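Local coordinates for protein TqaL (Neurospora crassa, PDB 7EEH) that belongs to the 2OG-Fe dioxygenase family of the cupin clan and holds an iron(III) ion in a beta-sheet scaffold, at residues F83-R88 against I140-Q145; V235-F240 against R269-F274. The protein carries 1 engineered substitution. All blocks are in the same frame, centred on the assembly; numbering follows the deposited sequence.

Contact 1: F83-R88 against I140-Q145; sequences FDFSTR and ICHGVQ
Phe85 and His142 lay their rings flat against each other, and this one pair carries the contact. The stack is offset: the centroids lie 4.3 Å apart, the planes are turned by only 12°, and each ring meets the other nearer its rim than its centre. The tight spot is where Phe85 CE1 sits over the imidazole, 3.5 Å from His142 CG, and in the same overlap His142 CD2 lies over the phenyl face. Farther along the phenyl rim, Phe85 CZ rests 3.7 Å from His142 CB. His142 is the first residue to leave the helix, and with its CG anti to the backbone N (chi1 -178°) the imidazole reaches across to Phe85. Trp159 of the adjacent strand meets the Phe85 ring at a steep angle, and Phe10 of the second subunit packs edge-to-face with His142.

Away from the stack the contact is loose. Arg88 brings its NH1 only to 5.9 Å from His142 ND1 and lies against Phe308 in a cation-pi contact. The exposed turn after strand 74-84 is organised from within. Asp84 OD1 takes the Ser86 N-H nearly along its C-O axis in an Asx turn, at 3.0 Å from Ser86 N, and receives Thr87 N from above the carboxylate plane; Asp84 OD2 pairs with Arg91. A type II turn from Cys141 to Val144 places Gly143 at positive phi. Van der Waals and pi contact ties a strand-end Asx turn to the residue leaving a helix at the fold's edge, with no polar bond between the rings to set their direction.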
loop_
_atom_site.group_PDB
_atom_site.type_symbol
_atom_site.label_atom_id
_atom_site.label_comp_id
_atom_site.label_asym_id
_atom_site.label_seq_id
_atom_site.Cartn_x
_atom_site.Cartn_y
_atom_site.Cartn_z
ATOM N N PHE B 83 -1.708 19.956 -23.093
ATOM C CA PHE B 83 -0.817 19.548 -22.015
ATOM C C PHE B 83 0.402 20.469 -22.075
ATOM O O PHE B 83 1.202 20.384 -23.009
ATOM C CB PHE B 83 -0.424 18.081 -22.162
ATOM C CG PHE B 83 -1.521 17.103 -21.806
ATOM C CD1 PHE B 83 -1.931 16.941 -20.497
ATOM C CD2 PHE B 83 -2.113 16.322 -22.786
ATOM C CE1 PHE B 83 -2.916 16.018 -20.170
ATOM C CE2 PHE B 83 -3.099 15.404 -22.472
ATOM C CZ PHE B 83 -3.504 15.255 -21.161
ATOM N N ASP B 84 0.519 21.378 -21.112
ATOM C CA ASP B 84 1.575 22.386 -21.085
ATOM C C ASP B 84 2.589 21.977 -20.024
ATOM O O ASP B 84 2.312 22.072 -18.821
ATOM C CB ASP B 84 0.991 23.768 -20.788
ATOM C CG ASP B 84 1.999 24.889 -20.994
ATOM O OD1 ASP B 84 3.209 24.642 -20.831
ATOM O OD2 ASP B 84 1.572 26.017 -21.329
ATOM N N PHE B 85 3.756 21.533 -20.457
ATOM C CA PHE B 85 4.743 21.035 -19.512
ATOM C C PHE B 85 5.725 22.106 -19.056
ATOM O O PHE B 85 6.654 21.792 -18.308
ATOM C CB PHE B 85 5.461 19.828 -20.106
ATOM C CG PHE B 85 4.659 18.569 -19.991
ATOM C CD1 PHE B 85 4.478 17.967 -18.756
ATOM C CD2 PHE B 85 4.031 18.025 -21.094
ATOM C CE1 PHE B 85 3.717 16.822 -18.634
ATOM C CE2 PHE B 85 3.260 16.881 -20.975
ATOM C CZ PHE B 85 3.108 16.279 -19.749
ATOM N N SER B 86 5.523 23.359 -19.463
ATOM C CA SER B 86 6.203 24.487 -18.840
ATOM C C SER B 86 5.411 25.009 -17.650
ATOM O O SER B 86 5.964 25.208 -16.570
ATOM C CB SER B 86 6.416 25.616 -19.849
ATOM O OG SER B 86 7.055 25.128 -21.005
ATOM N N THR B 87 4.116 25.234 -17.840
ATOM C CA THR B 87 3.239 25.576 -16.731
ATOM C C THR B 87 2.810 24.356 -15.931
ATOM O O THR B 87 2.188 24.521 -14.879
ATOM C CB THR B 87 2.001 26.318 -17.241
ATOM O OG1 THR B 87 1.189 25.419 -18.006
ATOM C CG2 THR B 87 2.408 27.500 -18.125
ATOM N N ARG B 88 3.139 23.153 -16.396
ATOM C CA ARG B 88 2.759 21.903 -15.742
ATOM C C ARG B 88 1.264 21.876 -15.420
ATOM O O ARG B 88 0.842 21.641 -14.283
ATOM C CB ARG B 88 3.607 21.667 -14.495
ATOM C CG ARG B 88 4.933 21.010 -14.813
ATOM C CD ARG B 88 5.987 21.344 -13.779
ATOM N NE ARG B 88 5.856 20.535 -12.568
ATOM C CZ ARG B 88 6.459 19.363 -12.379
ATOM N NH1 ARG B 88 7.236 18.843 -13.324
ATOM N NH2 ARG B 88 6.284 18.709 -11.237
ATOM N N ILE B 140 1.254 9.646 -17.431
ATOM C CA ILE B 140 1.795 8.440 -18.055
ATOM C C ILE B 140 2.629 8.794 -19.286
ATOM O O ILE B 140 3.777 8.361 -19.426
ATOM C CB ILE B 140 0.654 7.470 -18.409
ATOM C CG1 ILE B 140 0.040 6.902 -17.134
ATOM C CG2 ILE B 140 1.162 6.348 -19.312
ATOM C CD1 ILE B 140 -1.114 5.989 -17.394
ATOM N N CYS B 141 2.071 9.603 -20.189
ATOM C CA CYS B 141 2.731 9.830 -21.472
ATOM C C CYS B 141 3.970 10.708 -21.335
ATOM O O CYS B 141 4.880 10.618 -22.165
ATOM C CB CYS B 141 1.749 10.463 -22.455
ATOM S SG CYS B 141 0.384 9.357 -22.825
ATOM N N HIS B 142 4.011 11.558 -20.310
ATOM C CA HIS B 142 5.146 12.438 -20.051
ATOM C C HIS B 142 6.446 11.652 -19.992
ATOM O O HIS B 142 6.571 10.703 -19.215
ATOM C CB HIS B 142 4.916 13.175 -18.729
ATOM C CG HIS B 142 5.990 14.155 -18.375
ATOM N ND1 HIS B 142 6.381 14.390 -17.072
ATOM C CD2 HIS B 142 6.743 14.972 -19.148
ATOM C CE1 HIS B 142 7.336 15.303 -17.061
ATOM N NE2 HIS B 142 7.575 15.671 -18.307
ATOM N N GLY B 143 7.414 12.051 -20.811
ATOM C CA GLY B 143 8.730 11.446 -20.815
ATOM C C GLY B 143 8.859 10.140 -21.564
ATOM O O GLY B 143 9.972 9.613 -21.655
ATOM N N VAL B 144 7.777 9.591 -22.110
ATOM C CA VAL B 144 7.860 8.307 -22.795
ATOM C C VAL B 144 8.374 8.521 -24.211
ATOM O O VAL B 144 7.718 9.175 -25.027
ATOM C CB VAL B 144 6.503 7.590 -22.810
ATOM C CG1 VAL B 144 6.616 6.312 -23.631
ATOM C CG2 VAL B 144 6.055 7.272 -21.396
ATOM N N GLN B 145 9.548 7.960 -24.509
ATOM C CA GLN B 145 10.129 8.092 -25.845
ATOM C C GLN B 145 9.378 7.222 -26.846
ATOM O O GLN B 145 9.156 6.028 -26.608
ATOM C CB GLN B 145 11.612 7.699 -25.814
ATOM C CG GLN B 145 12.492 8.677 -25.039
ATOM C CD GLN B 145 13.977 8.512 -25.358
ATOM O OE1 GLN B 145 14.399 7.493 -25.906
ATOM N NE2 GLN B 145 14.770 9.522 -25.022
#

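Contact 2: V235-F240 against R269-F274; sequences VQHRHF and RDMLIF
His237 and Met271 are brought together by the first torsion of His237 and by a bent Met271 chain. His237 keeps CG beside its backbone N (chi1 -52°), presenting the imidazole to strand 267-277, and Met271, a selenomethionine here, bends at chi2 and chi3 to bring its methyl over that ring. The CE atom stands above the ring centre, 3.7 Å from the centroid and 13° off the normal, a CH-pi contact with the face. The selenium lies on the same side but farther off, at 4.9 Å from the centroid.

Arg269 approaches differently. Its chain is extended from CG to NE and crosses the histidine at about a right angle, with ring and guanidinium planes 77° apart. NH2 comes to 3.4 Å from His237 ND1, which lies at the guanidinium edge, while Met271 SE sits 3.5 Å above the guanidinium plane. The methionine chain is therefore shared, its methyl serving the imidazole and its selenium the arginine. A water ties the backbone into the arrangement, donating to His237 O at 2.7 Å and accepting from Arg269 NE at 2.9 Å. This bridge gives a buried carbonyl a partner and would restrain the guanidinium at NE. His237 NE2 is hydrogen-bonded to Thr193 O, which anchors that end of the ring.

The side chain of Arg269 is about 10 Å from the iron(III) ion. That iron is held by His184, Asp186 and His253. Within the fold, the contact joins residues 235-240, where the chain runs on from strand 231-236 of the three-stranded sheet, to strand 267-277 of the larger sheet. The two sheets face each other, consistent with the double-stranded beta-helix (cupin) fold of the 2OG-Fe dioxygenase family. Strand 267-277 runs between strands 190-199 and 158-170, and its Leu272 and Phe274 pack on helix 128-141.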
loop_
_atom_site.group_PDB
_atom_site.type_symbol
_atom_site.label_atom_id
_atom_site.label_comp_id
_atom_site.label_asym_id
_atom_site.label_seq_id
_atom_site.Cartn_x
_atom_site.Cartn_y
_atom_site.Cartn_z
ATOM N N VAL B 235 -8.902 -6.372 -26.962
ATOM C CA VAL B 235 -9.454 -5.742 -25.778
ATOM C C VAL B 235 -10.916 -5.380 -26.020
ATOM O O VAL B 235 -11.342 -5.182 -27.162
ATOM C CB VAL B 235 -8.610 -4.513 -25.395
ATOM C CG1 VAL B 235 -9.052 -3.285 -26.141
ATOM C CG2 VAL B 235 -8.698 -4.307 -23.960
ATOM N N GLN B 236 -11.691 -5.308 -24.933
ATOM C CA GLN B 236 -13.114 -4.993 -25.038
ATOM C C GLN B 236 -13.558 -4.186 -23.822
ATOM O O GLN B 236 -13.646 -4.726 -22.719
ATOM C CB GLN B 236 -13.943 -6.267 -25.159
ATOM C CG GLN B 236 -15.415 -5.994 -25.435
ATOM C CD GLN B 236 -16.280 -7.224 -25.249
ATOM O OE1 GLN B 236 -16.094 -7.989 -24.306
ATOM N NE2 GLN B 236 -17.224 -7.424 -26.155
ATOM N N HIS B 237 -13.876 -2.908 -24.018
ATOM C CA HIS B 237 -14.454 -2.139 -22.929
ATOM C C HIS B 237 -15.825 -2.700 -22.580
ATOM O O HIS B 237 -16.638 -2.968 -23.465
ATOM C CB HIS B 237 -14.606 -0.668 -23.300
ATOM C CG HIS B 237 -13.361 -0.016 -23.819
ATOM N ND1 HIS B 237 -12.838 -0.292 -25.061
ATOM C CD2 HIS B 237 -12.595 0.975 -23.300
ATOM C CE1 HIS B 237 -11.785 0.481 -25.275
ATOM N NE2 HIS B 237 -11.622 1.264 -24.225
ATOM N N ARG B 238 -16.087 -2.876 -21.289
ATOM C CA ARG B 238 -17.407 -3.320 -20.844
ATOM C C ARG B 238 -17.902 -2.637 -19.582
ATOM O O ARG B 238 -19.110 -2.640 -19.345
ATOM C CB ARG B 238 -17.427 -4.844 -20.606
ATOM C CG ARG B 238 -16.579 -5.656 -21.582
ATOM C CD ARG B 238 -16.243 -7.047 -21.056
ATOM N NE ARG B 238 -17.386 -7.665 -20.411
ATOM C CZ ARG B 238 -17.609 -8.974 -20.376
ATOM N NH1 ARG B 238 -16.753 -9.804 -20.957
ATOM N NH2 ARG B 238 -18.692 -9.450 -19.762
ATOM N N HIS B 239 -17.041 -2.068 -18.759
ATOM C CA HIS B 239 -17.439 -1.542 -17.467
ATOM C C HIS B 239 -16.937 -0.117 -17.323
ATOM O O HIS B 239 -15.866 0.241 -17.833
ATOM C CB HIS B 239 -16.895 -2.415 -16.320
ATOM C CG HIS B 239 -17.291 -3.859 -16.417
ATOM N ND1 HIS B 239 -16.377 -4.871 -16.625
ATOM C CD2 HIS B 239 -18.504 -4.459 -16.345
ATOM C CE1 HIS B 239 -17.008 -6.032 -16.667
ATOM N NE2 HIS B 239 -18.299 -5.809 -16.504
ATOM N N PHE B 240 -17.733 0.686 -16.617
ATOM C CA PHE B 240 -17.466 2.093 -16.373
ATOM C C PHE B 240 -15.988 2.348 -16.098
ATOM O O PHE B 240 -15.426 1.830 -15.130
ATOM C CB PHE B 240 -18.310 2.574 -15.182
ATOM C CG PHE B 240 -18.055 3.998 -14.798
ATOM C CD1 PHE B 240 -18.223 5.013 -15.725
ATOM C CD2 PHE B 240 -17.662 4.325 -13.511
ATOM C CE1 PHE B 240 -17.985 6.331 -15.392
ATOM C CE2 PHE B 240 -17.430 5.647 -13.149
ATOM C CZ PHE B 240 -17.589 6.659 -14.098
ATOM N N ARG B 269 -23.203 3.247 -27.287
ATOM C CA ARG B 269 -21.936 3.076 -26.571
ATOM C C ARG B 269 -21.337 4.454 -26.357
ATOM O O ARG B 269 -21.133 5.187 -27.329
ATOM C CB ARG B 269 -20.969 2.201 -27.371
ATOM C CG ARG B 269 -19.647 1.849 -26.675
ATOM C CD ARG B 269 -18.917 0.856 -27.553
ATOM N NE ARG B 269 -17.553 0.551 -27.133
ATOM C CZ ARG B 269 -16.452 1.085 -27.651
ATOM N NH1 ARG B 269 -16.518 2.008 -28.609
ATOM N NH2 ARG B 269 -15.268 0.682 -27.199
ATOM N N ASP B 270 -21.053 4.810 -25.107
ATOM C CA ASP B 270 -20.549 6.138 -24.760
ATOM C C ASP B 270 -19.061 6.060 -24.419
ATOM O O ASP B 270 -18.675 5.322 -23.508
ATOM C CB ASP B 270 -21.326 6.725 -23.586
ATOM C CG ASP B 270 -22.830 6.775 -23.844
ATOM O OD1 ASP B 270 -23.231 6.794 -25.024
ATOM O OD2 ASP B 270 -23.598 6.779 -22.865
HETATM N N MSE B 271 -18.247 6.844 -25.127
HETATM C CA MSE B 271 -16.786 6.856 -24.966
HETATM C C MSE B 271 -16.257 8.266 -24.725
HETATM O O MSE B 271 -16.857 9.242 -25.181
HETATM C CB MSE B 271 -16.084 6.312 -26.219
HETATM C CG MSE B 271 -16.426 4.880 -26.619
HETATM SE SE MSE B 271 -16.128 3.560 -25.222
HETATM C CE MSE B 271 -14.156 3.551 -25.426
ATOM N N LEU B 272 -15.124 8.371 -24.040
ATOM C CA LEU B 272 -14.242 9.523 -24.165
ATOM C C LEU B 272 -13.041 9.075 -24.990
ATOM O O LEU B 272 -12.435 8.048 -24.679
ATOM C CB LEU B 272 -13.803 10.040 -22.792
ATOM C CG LEU B 272 -14.921 10.590 -21.898
ATOM C CD1 LEU B 272 -14.403 10.843 -20.495
ATOM C CD2 LEU B 272 -15.516 11.870 -22.511
ATOM N N ILE B 273 -12.718 9.817 -26.048
ATOM C CA ILE B 273 -11.614 9.472 -26.941
ATOM C C ILE B 273 -10.629 10.635 -26.934
ATOM O O ILE B 273 -10.965 11.744 -27.374
ATOM C CB ILE B 273 -12.095 9.155 -28.363
ATOM C CG1 ILE B 273 -13.127 8.027 -28.330
ATOM C CG2 ILE B 273 -10.911 8.779 -29.249
ATOM C CD1 ILE B 273 -13.856 7.834 -29.620
ATOM N N PHE B 274 -9.421 10.387 -26.420
ATOM C CA PHE B 274 -8.370 11.393 -26.290
ATOM C C PHE B 274 -7.330 11.144 -27.372
ATOM O O PHE B 274 -6.678 10.097 -27.358
ATOM C CB PHE B 274 -7.673 11.331 -24.917
ATOM C CG PHE B 274 -8.604 11.406 -23.712
ATOM C CD1 PHE B 274 -9.388 10.330 -23.350
ATOM C CD2 PHE B 274 -8.617 12.538 -22.904
ATOM C CE1 PHE B 274 -10.219 10.382 -22.237
ATOM C CE2 PHE B 274 -9.436 12.607 -21.778
ATOM C CZ PHE B 274 -10.243 11.521 -21.447
HETATM O O HOH W 1 -16.353 -1.768 -25.909
#

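How the contacts relate
Contact 1 is a surface contact and contact 2 a buried one, their centres about 24 Å apart and their nearest atoms about 6 Å apart without touching. Both reach the large antiparallel sheet, where strand 158-170 lies between strands 74-84 and 267-277 and so borders both contacts. Helix 128-141 is a second common element: its end supplies one side of contact 1, while its body covers residues of 269-274. The chemistry follows the location. At the periphery, a single aromatic stack joins sheet to helix beside a neighbouring subunit; in the interior, a methyl-over-ring contact, an arginine and a bridging water join two sheets.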